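Local atomic coordinates of putative cell invasion protein with MAC/Perforin domain (Bacteroides thetaiotaomicron VPI-5482, PDB entry 3KK7), a protein that is of unproven function but belongs to the membrane-attack complex/perforin family and may act in cell invasion. Residues T66-G70 against R221-L225; Q470-V474 against S497-F501; V79-L85 against I183-D189; S107-R113 against K239-D244. All blocks are in the same frame, centred on the assembly; numbering follows the deposited sequence.

Contact 1 (T66-G70 against R221-L225); sequences TSIIG and RASAL
Ile68 packs against Arg221, Ser223 and Leu225, and the backbone O of Ile69 bonds Arg221, in a buried contact between a loop and a strand. The loop follows strand 58-60, and its partner is strand 220-230. Ile68 has the largest share of the buried surface. Its CG2 lies over one face of the Arg221 guanidinium, 3.7 Å from NH2 and displaced from the middle of the group. The other branch ends in CD1, which comes to 3.4 Å from Ser223 OG and meets Leu225 CD2 tip to tip at 4.0 Å. CG1 lies beside the backbone N (chi1 -54°), and this sends the two branches to different neighbours along the strand. Strand 220-230 belongs to the large, bent antiparallel sheet of the MACPF domain, where it pairs with strands 157-173 and 288-298. Arg221 leaves this strand as an extended chain. Its NH1 donates to Ile69 O at 2.7 Å, nearly along the C=O axis and close to the guanidinium plane. NH1 also bonds Ile336 O, so two backbone carbonyls hold the flat group. A methionine in place of Arg221 would probably leave Ile69 O without this donor and remove the flat face that Ile68 CG2 covers. Within the loop, Thr66 OG1 accepts from Ile68 N at 3.2 Å, forming an ST turn. Ser67 O is bonded by Arg139 of helix 133-146.

Contact 2 (Q470-V474 against S497-F501); sequences QINNV and SMYCF
Ile471 packs against Tyr499 and Phe501, and Val474 against Tyr499, where the end of strand 468-472 meets the start of strand 499-504. The first segment belongs to the D2 region of the protein and the second to D3. The apolar contacts come first. Ile471 CG2 approaches Tyr499 CB at 3.2 Å, the two side chains crossing at about a right angle. Ile471 CD1 reaches the edge of the Phe501 ring in the ring plane, 3.7 Å from CE1. Val474 makes a CH-pi contact: CG2 sits over one face of the Tyr499 ring, 4.1 Å from the centroid. Tyr499 CG stands between the backbone N and the carbonyl carbon (chi1 69°), which turns the ring to lie across Val474. The polar contacts lie at the turn. Tyr499 OH is hydrogen-bonded to Asp475 N, just past Val474. A serine in place of Tyr499 would probably open a gap beside Ile471 and Val474 and leave Asp475 N without its hydroxyl partner. Ser497 OG donates to Asn473 O at 2.8 Å, tilted from the carbonyl plane. Asn472 OD1 instead bonds Ser411 OG on the D2 side. The two strands share no backbone ladder here, so the join rests on apolar side chains, with one hydroxyl-to-carbonyl bond, Ser497 to Asn473, at its more exposed end.

Contact 3 (V79-L85 against I183-D189); sequences VVNMKKL and IAADYLD. With EDO (1,2-ethanediol), chain E.
A single beta bridge between Val80 and Leu188 joins two chain segments of the MACPF domain, each next to a helix N-terminus. Asp189 N donates to Val79 O at 2.8 Å, in a nearly straight bond (173°) that arrives from above the carbonyl plane. Asn81 N donates to Tyr187 O at 2.7 Å. Apolar side chains extend the contact. Val80 crosses Ile183 at about a right angle, with CG1 3.7 Å from CG2 of the isoleucine. Leu85 CD2 meets Ile183 CD1 at 3.9 Å. The CD1 branch of Leu85 lies over one face of the Tyr187 ring in a CH-pi contact, 4.1 Å from the centroid. Lys84 runs across the same ring with its CG and CD near Tyr187 CD1, and its NZ goes on to Asn486. A 1,2-ethanediol, probably from the crystallisation liquor, lies at the ring edge, but its O1 is doubtfully close to the Tyr187 hydroxyl. Asn81 CG is anti to the backbone N (chi1 -176°), and this folds OD1 back over the first turn of helix 82-88, where it accepts from Lys84 N at 3.0 Å. Asp189 OD2 does the same for helix 190-198, bonding Phe192 N. Helix 177-186 thus passes through a short bridged link into helix 190-198, and the two bridged segments carry the N-caps of helices 82-88 and 190-198.

Contact 4 (S107-R113 against K239-D244); sequences SYSDFDR and KEKDMD
Glu240, Ser107 and Ser109 carry this buried contact, in which helix 236-249 of the MACPF domain packs on the end of strand 93-108 and the loop after it. Glu240 is at its centre. Its chain is extended beyond CG (chi2 172°), which carries the carboxylate along the strand end to the loop. There Arg113 grips it side-on with two nitrogens, one to each oxygen. Arg113 NE bonds Glu240 OE2 at 2.9 Å and Arg113 NH2 bonds Glu240 OE1 at 2.7 Å, each oxygen accepting on its syn lone pair. The guanidinium and carboxylate are nearly coplanar, 27° apart. Glu240 OE2 takes a second bond on its anti side, from Ser109 N at 3.0 Å. Outside the two segments, Lys116 makes a salt bridge to Glu240 OE1. The carboxylate is therefore fixed in rotation, and the two positive partners would probably favour its ionised form. Arg113 is itself positioned by Asp110, whose OD1 accepts from Arg113 N in an Asx motif. Ser109 OG lies 3.4 Å from CE of Lys239, the residue before Glu240. The Ser109 hydroxyl bonds Phe236 O, and Lys239 NZ bonds Val157 O and Glu155 O. Ser107 fits against the helix further along. Its CB packs on Glu240 CB, and its OG comes close to Met243 CG. The hydroxyl of Ser107 donates to Asp244 OD1 at 2.6 Å, on the anti side of that oxygen. A water accepts from Ser107 N at 2.8 Å and lies within bonding distance of Asp244 OD1.

From the N terminus, the chain first passes 66-70, 79-85 and 107-113, the opening segments of contacts 1, 3 and 4. Contact 3 closes first, at 183-189, and is nested inside the loop that contact 1 closes at 221-225. Contact 4 closes last of the three, at 239-244, and crosses both. Contacts 1 and 4 lie near each other, with centres 17 Å apart, and join a loop and a helix to the same bent sheet. Contact 3 lies across the chain's centre from contact 4 and ties helix 82-88 to the link between helices 177-186 and 190-198. Contact 2 follows in series and joins D2 to D3.

Contact 1 (T66-G70 against R221-L225)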
loop_
_atom_site.group_PDB
_atom_site.type_symbol
_atom_site.label_atom_id
_atom_site.label_comp_id
_atom_site.label_asym_id
_atom_site.label_seq_id
_atom_site.Cartn_x
_atom_site.Cartn_y
_atom_site.Cartn_z
ATOM N N THR A 66 7.177 9.191 -10.038
ATOM C CA THR A 66 7.445 9.636 -11.396
ATOM C C THR A 66 6.607 8.893 -12.467
ATOM O O THR A 66 6.486 9.370 -13.592
ATOM C CB THR A 66 8.899 9.414 -11.724
ATOM O OG1 THR A 66 9.154 7.989 -11.823
ATOM C CG2 THR A 66 9.791 10.094 -10.664
ATOM N N SER A 67 6.073 7.721 -12.104
ATOM C CA SER A 67 5.262 6.850 -12.974
ATOM C C SER A 67 6.121 6.012 -13.921
ATOM O O SER A 67 5.594 5.289 -14.752
ATOM C CB SER A 67 4.189 7.617 -13.763
ATOM O OG SER A 67 4.704 8.080 -14.988
ATOM N N ILE A 68 7.448 6.103 -13.786
ATOM C CA ILE A 68 8.348 5.219 -14.496
ATOM C C ILE A 68 8.549 4.022 -13.577
ATOM O O ILE A 68 9.046 4.145 -12.461
ATOM C CB ILE A 68 9.669 5.864 -14.829
ATOM C CG1 ILE A 68 9.456 7.182 -15.587
ATOM C CG2 ILE A 68 10.488 4.915 -15.688
ATOM C CD1 ILE A 68 8.833 7.044 -16.972
ATOM N N ILE A 69 8.129 2.865 -14.076
ATOM C CA ILE A 69 8.149 1.616 -13.328
ATOM C C ILE A 69 9.584 1.217 -12.988
ATOM O O ILE A 69 10.416 1.050 -13.880
ATOM C CB ILE A 69 7.517 0.479 -14.145
ATOM C CG1 ILE A 69 6.067 0.814 -14.514
ATOM C CG2 ILE A 69 7.585 -0.843 -13.360
ATOM C CD1 ILE A 69 5.577 0.044 -15.727
ATOM N N GLY A 70 9.853 1.067 -11.700
ATOM C CA GLY A 70 11.167 0.636 -11.238
ATOM C C GLY A 70 12.205 1.733 -11.073
ATOM O O GLY A 70 13.345 1.452 -10.712
ATOM N N ARG A 221 19.562 3.175 -17.065
ATOM C CA ARG A 221 18.400 3.153 -17.959
ATOM C C ARG A 221 18.149 4.517 -18.551
ATOM O O ARG A 221 18.266 5.506 -17.838
ATOM C CB ARG A 221 17.151 2.754 -17.183
ATOM C CG ARG A 221 15.811 2.890 -17.919
ATOM C CD ARG A 221 14.696 2.364 -17.025
ATOM N NE ARG A 221 13.400 2.299 -17.686
ATOM C CZ ARG A 221 12.276 1.894 -17.097
ATOM N NH1 ARG A 221 12.278 1.518 -15.827
ATOM N NH2 ARG A 221 11.141 1.883 -17.771
ATOM N N ALA A 222 17.822 4.576 -19.843
ATOM C CA ALA A 222 17.277 5.799 -20.411
ATOM C C ALA A 222 15.797 5.531 -20.663
ATOM O O ALA A 222 15.422 4.488 -21.170
ATOM C CB ALA A 222 17.998 6.194 -21.669
ATOM N N SER A 223 14.967 6.486 -20.269
ATOM C CA SER A 223 13.523 6.387 -20.319
ATOM C C SER A 223 13.037 7.589 -21.071
ATOM O O SER A 223 13.420 8.699 -20.762
ATOM C CB SER A 223 12.971 6.464 -18.908
ATOM O OG SER A 223 11.564 6.464 -18.945
ATOM N N ALA A 224 12.212 7.370 -22.083
ATOM C CA ALA A 224 11.704 8.432 -22.929
ATOM C C ALA A 224 10.186 8.285 -23.025
ATOM O O ALA A 224 9.685 7.170 -23.237
ATOM C CB ALA A 224 12.336 8.344 -24.324
ATOM N N LEU A 225 9.473 9.402 -22.870
ATOM C CA LEU A 225 8.034 9.439 -23.080
ATOM C C LEU A 225 7.772 10.249 -24.330
ATOM O O LEU A 225 8.503 11.196 -24.617
ATOM C CB LEU A 225 7.315 10.068 -21.891
ATOM C CG LEU A 225 7.662 9.467 -20.533
ATOM C CD1 LEU A 225 7.075 10.340 -19.446
ATOM C CD2 LEU A 225 7.144 8.051 -20.467
#

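Contact 2 (Q470-V474 against S497-F501)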
loop_
_atom_site.group_PDB
_atom_site.type_symbol
_atom_site.label_atom_id
_atom_site.label_comp_id
_atom_site.label_asym_id
_atom_site.label_seq_id
_atom_site.Cartn_x
_atom_site.Cartn_y
_atom_site.Cartn_z
ATOM N N GLN A 470 -15.059 -9.705 13.832
ATOM C CA GLN A 470 -15.660 -10.461 14.942
ATOM C C GLN A 470 -14.602 -11.035 15.854
ATOM O O GLN A 470 -13.720 -11.747 15.394
ATOM C CB GLN A 470 -16.428 -11.657 14.420
ATOM C CG GLN A 470 -17.724 -11.346 13.695
ATOM C CD GLN A 470 -18.687 -12.538 13.720
ATOM O OE1 GLN A 470 -18.496 -13.498 14.466
ATOM N NE2 GLN A 470 -19.731 -12.463 12.924
ATOM N N ILE A 471 -14.695 -10.719 17.144
ATOM C CA ILE A 471 -13.877 -11.363 18.165
ATOM C C ILE A 471 -14.826 -12.025 19.162
ATOM O O ILE A 471 -15.514 -11.345 19.941
ATOM C CB ILE A 471 -12.957 -10.395 18.927
ATOM C CG1 ILE A 471 -12.388 -9.289 18.038
ATOM C CG2 ILE A 471 -11.805 -11.186 19.573
ATOM C CD1 ILE A 471 -11.704 -8.187 18.857
ATOM N N ASN A 472 -14.879 -13.353 19.117
ATOM C CA ASN A 472 -15.751 -14.124 20.016
ATOM C C ASN A 472 -15.208 -14.155 21.420
ATOM O O ASN A 472 -13.995 -14.092 21.619
ATOM C CB ASN A 472 -15.867 -15.576 19.563
ATOM C CG ASN A 472 -16.522 -15.724 18.219
ATOM O OD1 ASN A 472 -17.445 -14.979 17.874
ATOM N ND2 ASN A 472 -16.075 -16.719 17.455
ATOM N N ASN A 473 -16.113 -14.286 22.387
ATOM C CA ASN A 473 -15.732 -14.505 23.776
ATOM C C ASN A 473 -14.724 -13.482 24.293
ATOM O O ASN A 473 -13.757 -13.853 24.972
ATOM C CB ASN A 473 -15.150 -15.912 23.927
ATOM C CG ASN A 473 -16.034 -16.967 23.316
ATOM O OD1 ASN A 473 -17.256 -16.858 23.364
ATOM N ND2 ASN A 473 -15.430 -17.998 22.737
ATOM N N VAL A 474 -14.931 -12.207 23.962
ATOM C CA VAL A 474 -14.043 -11.170 24.470
ATOM C C VAL A 474 -14.308 -11.068 25.945
ATOM O O VAL A 474 -15.461 -11.049 26.364
ATOM C CB VAL A 474 -14.246 -9.814 23.810
ATOM C CG1 VAL A 474 -13.659 -8.718 24.688
ATOM C CG2 VAL A 474 -13.607 -9.804 22.424
ATOM N N SER A 497 -9.341 -17.232 24.568
ATOM C CA SER A 497 -10.130 -16.904 23.367
ATOM C C SER A 497 -9.299 -16.630 22.097
ATOM O O SER A 497 -9.836 -16.570 20.998
ATOM C CB SER A 497 -11.034 -15.709 23.667
ATOM O OG SER A 497 -11.904 -16.002 24.736
HETATM N N MSE A 498 -7.996 -16.434 22.258
HETATM C CA MSE A 498 -7.049 -16.375 21.134
HETATM C C MSE A 498 -7.126 -15.078 20.366
HETATM O O MSE A 498 -6.861 -15.032 19.165
HETATM C CB MSE A 498 -7.213 -17.585 20.194
HETATM C CG MSE A 498 -7.274 -18.946 20.944
HETATM SE SE MSE A 498 -5.905 -19.149 22.366
HETATM C CE MSE A 498 -4.285 -19.214 21.264
ATOM N N TYR A 499 -7.442 -13.999 21.069
ATOM C CA TYR A 499 -7.425 -12.684 20.449
ATOM C C TYR A 499 -6.407 -11.828 21.171
ATOM O O TYR A 499 -5.994 -12.155 22.286
ATOM C CB TYR A 499 -8.826 -12.043 20.438
ATOM C CG TYR A 499 -9.346 -11.643 21.784
ATOM C CD1 TYR A 499 -8.963 -10.435 22.360
ATOM C CD2 TYR A 499 -10.242 -12.460 22.487
ATOM C CE1 TYR A 499 -9.429 -10.056 23.609
ATOM C CE2 TYR A 499 -10.729 -12.071 23.745
ATOM C CZ TYR A 499 -10.305 -10.868 24.292
ATOM O OH TYR A 499 -10.755 -10.444 25.508
ATOM N N CYS A 500 -6.014 -10.735 20.517
ATOM C CA CYS A 500 -4.966 -9.887 21.004
ATOM C C CYS A 500 -5.048 -8.444 20.469
ATOM O O CYS A 500 -5.181 -8.224 19.256
ATOM C CB CYS A 500 -3.627 -10.512 20.622
ATOM S SG CYS A 500 -2.199 -9.409 20.788
ATOM N N PHE A 501 -4.956 -7.472 21.386
ATOM C CA PHE A 501 -4.886 -6.060 21.033
ATOM C C PHE A 501 -3.443 -5.622 21.147
ATOM O O PHE A 501 -2.807 -5.842 22.187
ATOM C CB PHE A 501 -5.750 -5.169 21.939
ATOM C CG PHE A 501 -7.203 -5.576 22.033
ATOM C CD1 PHE A 501 -7.899 -6.044 20.937
ATOM C CD2 PHE A 501 -7.889 -5.454 23.241
ATOM C CE1 PHE A 501 -9.259 -6.410 21.036
ATOM C CE2 PHE A 501 -9.250 -5.831 23.362
ATOM C CZ PHE A 501 -9.927 -6.302 22.251
#

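Contact 3 (V79-L85 against I183-D189)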
loop_
_atom_site.group_PDB
_atom_site.type_symbol
_atom_site.label_atom_id
_atom_site.label_comp_id
_atom_site.label_asym_id
_atom_site.label_seq_id
_atom_site.Cartn_x
_atom_site.Cartn_y
_atom_site.Cartn_z
ATOM N N VAL A 79 10.982 0.085 4.997
ATOM C CA VAL A 79 9.959 -0.631 5.748
ATOM C C VAL A 79 10.631 -1.773 6.532
ATOM O O VAL A 79 10.441 -1.912 7.753
ATOM C CB VAL A 79 8.878 -1.156 4.824
ATOM C CG1 VAL A 79 7.957 -2.061 5.564
ATOM C CG2 VAL A 79 8.147 0.021 4.208
ATOM N N VAL A 80 11.448 -2.556 5.839
ATOM C CA VAL A 80 12.239 -3.572 6.513
ATOM C C VAL A 80 13.542 -2.957 6.974
ATOM O O VAL A 80 14.196 -2.248 6.207
ATOM C CB VAL A 80 12.533 -4.789 5.615
ATOM C CG1 VAL A 80 13.232 -5.857 6.428
ATOM C CG2 VAL A 80 11.239 -5.355 5.019
ATOM N N ASN A 81 13.896 -3.189 8.242
ATOM C CA ASN A 81 15.249 -2.877 8.723
ATOM C C ASN A 81 16.226 -3.962 8.229
ATOM O O ASN A 81 16.502 -4.926 8.948
ATOM C CB ASN A 81 15.285 -2.763 10.248
ATOM C CG ASN A 81 16.661 -2.343 10.782
ATOM O OD1 ASN A 81 17.647 -2.415 10.077
ATOM N ND2 ASN A 81 16.715 -1.905 12.026
HETATM N N MSE A 82 16.735 -3.773 7.001
HETATM C CA MSE A 82 17.626 -4.713 6.319
HETATM C C MSE A 82 18.938 -4.978 7.031
HETATM O O MSE A 82 19.403 -6.102 7.059
HETATM C CB MSE A 82 17.942 -4.211 4.910
HETATM C CG MSE A 82 16.759 -4.235 3.979
HETATM SE SE MSE A 82 16.020 -6.036 3.639
HETATM C CE MSE A 82 17.621 -6.766 2.832
ATOM N N LYS A 83 19.553 -3.945 7.575
ATOM C CA LYS A 83 20.798 -4.129 8.278
ATOM C C LYS A 83 20.552 -5.076 9.461
ATOM O O LYS A 83 21.307 -6.019 9.671
ATOM C CB LYS A 83 21.387 -2.794 8.735
ATOM C CG LYS A 83 22.554 -2.908 9.756
ATOM C CD LYS A 83 23.120 -1.531 10.141
ATOM C CE LYS A 83 24.471 -1.627 10.871
ATOM N NZ LYS A 83 24.353 -2.045 12.299
ATOM N N LYS A 84 19.499 -4.832 10.223
ATOM C CA LYS A 84 19.210 -5.694 11.366
ATOM C C LYS A 84 18.864 -7.121 10.933
ATOM O O LYS A 84 19.321 -8.085 11.534
ATOM C CB LYS A 84 18.078 -5.127 12.208
ATOM C CG LYS A 84 17.910 -5.820 13.575
ATOM C CD LYS A 84 16.608 -5.382 14.245
ATOM C CE LYS A 84 16.490 -5.957 15.647
ATOM N NZ LYS A 84 15.981 -4.908 16.609
ATOM N N LEU A 85 18.068 -7.251 9.889
ATOM C CA LEU A 85 17.658 -8.565 9.400
ATOM C C LEU A 85 18.860 -9.375 8.960
ATOM O O LEU A 85 18.972 -10.540 9.297
ATOM C CB LEU A 85 16.655 -8.443 8.243
ATOM C CG LEU A 85 16.172 -9.726 7.548
ATOM C CD1 LEU A 85 15.313 -10.591 8.441
ATOM C CD2 LEU A 85 15.411 -9.329 6.274
ATOM N N ILE A 183 9.663 -11.080 9.614
ATOM C CA ILE A 183 10.069 -9.687 9.372
ATOM C C ILE A 183 9.077 -8.734 10.038
ATOM O O ILE A 183 9.482 -7.789 10.721
ATOM C CB ILE A 183 10.204 -9.393 7.897
ATOM C CG1 ILE A 183 11.390 -10.142 7.321
ATOM C CG2 ILE A 183 10.399 -7.899 7.623
ATOM C CD1 ILE A 183 11.567 -9.963 5.791
ATOM N N ALA A 184 7.789 -9.027 9.867
ATOM C CA ALA A 184 6.697 -8.215 10.440
ATOM C C ALA A 184 6.815 -8.107 11.963
ATOM O O ALA A 184 6.781 -6.995 12.530
ATOM C CB ALA A 184 5.321 -8.768 10.035
ATOM N N ALA A 185 6.994 -9.265 12.596
ATOM C CA ALA A 185 7.152 -9.413 14.052
ATOM C C ALA A 185 8.316 -8.645 14.683
ATOM O O ALA A 185 8.156 -8.065 15.777
ATOM C CB ALA A 185 7.305 -10.939 14.393
ATOM N N ASP A 186 9.469 -8.649 14.013
ATOM C CA ASP A 186 10.724 -8.216 14.641
ATOM C C ASP A 186 11.690 -7.338 13.824
ATOM O O ASP A 186 12.575 -6.769 14.398
ATOM C CB ASP A 186 11.485 -9.471 15.106
ATOM C CG ASP A 186 10.988 -10.010 16.449
ATOM O OD1 ASP A 186 11.196 -9.313 17.461
ATOM O OD2 ASP A 186 10.418 -11.125 16.515
ATOM N N TYR A 187 11.520 -7.196 12.510
ATOM C CA TYR A 187 12.521 -6.517 11.690
ATOM C C TYR A 187 12.041 -5.269 10.916
ATOM O O TYR A 187 12.693 -4.823 9.955
ATOM C CB TYR A 187 13.173 -7.548 10.764
ATOM C CG TYR A 187 13.908 -8.591 11.569
ATOM C CD1 TYR A 187 15.207 -8.352 12.027
ATOM C CD2 TYR A 187 13.288 -9.782 11.947
ATOM C CE1 TYR A 187 15.878 -9.257 12.814
ATOM C CE2 TYR A 187 13.968 -10.706 12.741
ATOM C CZ TYR A 187 15.272 -10.428 13.161
ATOM O OH TYR A 187 15.976 -11.343 13.909
ATOM N N LEU A 188 10.939 -4.672 11.368
ATOM C CA LEU A 188 10.452 -3.454 10.756
ATOM C C LEU A 188 11.253 -2.228 11.202
ATOM O O LEU A 188 11.746 -2.147 12.323
ATOM C CB LEU A 188 8.965 -3.252 11.042
ATOM C CG LEU A 188 8.022 -4.318 10.473
ATOM C CD1 LEU A 188 6.587 -4.068 11.020
ATOM C CD2 LEU A 188 8.077 -4.334 8.918
ATOM N N ASP A 189 11.402 -1.281 10.279
ATOM C CA ASP A 189 12.079 -0.040 10.562
ATOM C C ASP A 189 11.261 0.683 11.627
ATOM O O ASP A 189 10.018 0.693 11.558
ATOM C CB ASP A 189 12.189 0.774 9.272
ATOM C CG ASP A 189 12.612 2.197 9.513
ATOM O OD1 ASP A 189 13.816 2.465 9.467
ATOM O OD2 ASP A 189 11.726 3.031 9.781
HETATM C C1 EDO E . 13.724 -13.291 15.714
HETATM O O1 EDO E . 14.640 -13.307 14.614
HETATM C C2 EDO E . 12.731 -14.436 15.564
HETATM O O2 EDO E . 13.307 -15.680 15.996
#

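Contact 4 (S107-R113 against K239-D244)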
loop_
_atom_site.group_PDB
_atom_site.type_symbol
_atom_site.label_atom_id
_atom_site.label_comp_id
_atom_site.label_asym_id
_atom_site.label_seq_id
_atom_site.Cartn_x
_atom_site.Cartn_y
_atom_site.Cartn_z
ATOM N N SER A 107 3.224 1.751 -26.917
ATOM C CA SER A 107 2.354 2.772 -27.447
ATOM C C SER A 107 0.967 2.576 -26.865
ATOM O O SER A 107 0.489 1.445 -26.772
ATOM C CB SER A 107 2.255 2.637 -28.940
ATOM O OG SER A 107 3.525 2.706 -29.536
ATOM N N TYR A 108 0.312 3.686 -26.519
ATOM C CA TYR A 108 -0.989 3.646 -25.881
ATOM C C TYR A 108 -1.810 4.892 -26.184
ATOM O O TYR A 108 -1.367 6.017 -25.969
ATOM C CB TYR A 108 -0.843 3.392 -24.366
ATOM C CG TYR A 108 0.008 4.367 -23.550
ATOM C CD1 TYR A 108 1.405 4.353 -23.619
ATOM C CD2 TYR A 108 -0.594 5.266 -22.657
ATOM C CE1 TYR A 108 2.191 5.253 -22.848
ATOM C CE2 TYR A 108 0.163 6.152 -21.875
ATOM C CZ TYR A 108 1.551 6.148 -21.971
ATOM O OH TYR A 108 2.276 7.023 -21.187
ATOM N N SER A 109 -3.014 4.653 -26.694
ATOM C CA SER A 109 -3.973 5.700 -27.061
ATOM C C SER A 109 -4.708 6.286 -25.890
ATOM O O SER A 109 -5.437 7.267 -26.053
ATOM C CB SER A 109 -5.042 5.142 -27.998
ATOM O OG SER A 109 -4.485 4.847 -29.260
ATOM N N ASP A 110 -4.590 5.668 -24.730
ATOM C CA ASP A 110 -5.266 6.199 -23.558
ATOM C C ASP A 110 -4.734 5.487 -22.333
ATOM O O ASP A 110 -3.928 4.543 -22.455
ATOM C CB ASP A 110 -6.811 6.106 -23.675
ATOM C CG ASP A 110 -7.340 4.686 -23.550
ATOM O OD1 ASP A 110 -6.834 3.895 -22.730
ATOM O OD2 ASP A 110 -8.296 4.357 -24.277
ATOM N N PHE A 111 -5.196 5.919 -21.164
ATOM C CA PHE A 111 -4.583 5.488 -19.925
ATOM C C PHE A 111 -5.039 4.119 -19.460
ATOM O O PHE A 111 -4.389 3.534 -18.623
ATOM C CB PHE A 111 -4.642 6.613 -18.890
ATOM C CG PHE A 111 -3.862 7.810 -19.342
ATOM C CD1 PHE A 111 -2.471 7.809 -19.284
ATOM C CD2 PHE A 111 -4.485 8.866 -19.969
ATOM C CE1 PHE A 111 -1.725 8.905 -19.785
ATOM C CE2 PHE A 111 -3.756 9.940 -20.482
ATOM C CZ PHE A 111 -2.383 9.958 -20.395
ATOM N N ASP A 112 -6.081 3.555 -20.050
ATOM C CA ASP A 112 -6.368 2.148 -19.809
ATOM C C ASP A 112 -5.470 1.300 -20.676
ATOM O O ASP A 112 -4.929 0.278 -20.228
ATOM C CB ASP A 112 -7.830 1.820 -20.067
ATOM C CG ASP A 112 -8.725 2.343 -18.983
ATOM O OD1 ASP A 112 -8.240 2.573 -17.844
ATOM O OD2 ASP A 112 -9.930 2.501 -19.261
ATOM N N ARG A 113 -5.271 1.736 -21.911
ATOM C CA ARG A 113 -4.363 1.037 -22.812
ATOM C C ARG A 113 -2.918 1.052 -22.291
ATOM O O ARG A 113 -2.131 0.243 -22.740
ATOM C CB ARG A 113 -4.401 1.638 -24.214
ATOM C CG ARG A 113 -5.794 1.664 -24.884
ATOM C CD ARG A 113 -6.194 0.379 -25.506
ATOM N NE ARG A 113 -5.144 -0.160 -26.360
ATOM C CZ ARG A 113 -5.150 -1.390 -26.861
ATOM N NH1 ARG A 113 -6.179 -2.207 -26.619
ATOM N NH2 ARG A 113 -4.139 -1.800 -27.617
ATOM N N LYS A 239 -3.385 4.231 -34.283
ATOM C CA LYS A 239 -2.498 5.222 -33.689
ATOM C C LYS A 239 -1.350 4.520 -32.981
ATOM O O LYS A 239 -0.217 4.956 -33.069
ATOM C CB LYS A 239 -3.237 6.140 -32.717
ATOM C CG LYS A 239 -4.346 7.001 -33.333
ATOM C CD LYS A 239 -4.909 8.057 -32.337
ATOM C CE LYS A 239 -5.652 7.457 -31.101
ATOM N NZ LYS A 239 -6.282 8.484 -30.163
ATOM N N GLU A 240 -1.648 3.413 -32.309
ATOM C CA GLU A 240 -0.612 2.639 -31.598
ATOM C C GLU A 240 0.424 2.046 -32.568
ATOM O O GLU A 240 1.614 2.101 -32.278
ATOM C CB GLU A 240 -1.238 1.596 -30.659
ATOM C CG GLU A 240 -1.852 2.283 -29.402
ATOM C CD GLU A 240 -2.665 1.370 -28.509
ATOM O OE1 GLU A 240 -2.504 0.159 -28.623
ATOM O OE2 GLU A 240 -3.472 1.856 -27.692
ATOM N N LYS A 241 -0.020 1.550 -33.734
ATOM C CA LYS A 241 0.896 1.048 -34.751
ATOM C C LYS A 241 1.718 2.224 -35.298
ATOM O O LYS A 241 2.925 2.083 -35.517
ATOM C CB LYS A 241 0.159 0.285 -35.869
ATOM C CG LYS A 241 1.066 -0.529 -36.822
ATOM N N ASP A 242 1.098 3.389 -35.472
ATOM C CA ASP A 242 1.863 4.558 -35.893
ATOM C C ASP A 242 2.936 4.919 -34.859
ATOM O O ASP A 242 4.077 5.201 -35.190
ATOM C CB ASP A 242 0.959 5.761 -36.167
ATOM C CG ASP A 242 0.088 5.585 -37.424
ATOM O OD1 ASP A 242 0.322 4.638 -38.201
ATOM O OD2 ASP A 242 -0.833 6.401 -37.646
HETATM N N MSE A 243 2.584 4.877 -33.590
HETATM C CA MSE A 243 3.546 5.228 -32.537
HETATM C C MSE A 243 4.637 4.143 -32.431
HETATM O O MSE A 243 5.837 4.466 -32.346
HETATM C CB MSE A 243 2.808 5.460 -31.214
HETATM C CG MSE A 243 3.712 5.733 -30.009
HETATM SE SE MSE A 243 4.664 7.413 -30.084
HETATM C CE MSE A 243 3.133 8.625 -29.854
ATOM N N ASP A 244 4.215 2.872 -32.453
ATOM C CA ASP A 244 5.141 1.742 -32.523
ATOM C C ASP A 244 6.230 1.978 -33.598
ATOM O O ASP A 244 7.408 1.729 -33.359
ATOM C CB ASP A 244 4.389 0.434 -32.862
ATOM C CG ASP A 244 3.579 -0.132 -31.705
ATOM O OD1 ASP A 244 3.651 0.343 -30.547
ATOM O OD2 ASP A 244 2.841 -1.087 -31.965
HETATM O O HOH W 1 2.857 -0.704 -28.120
#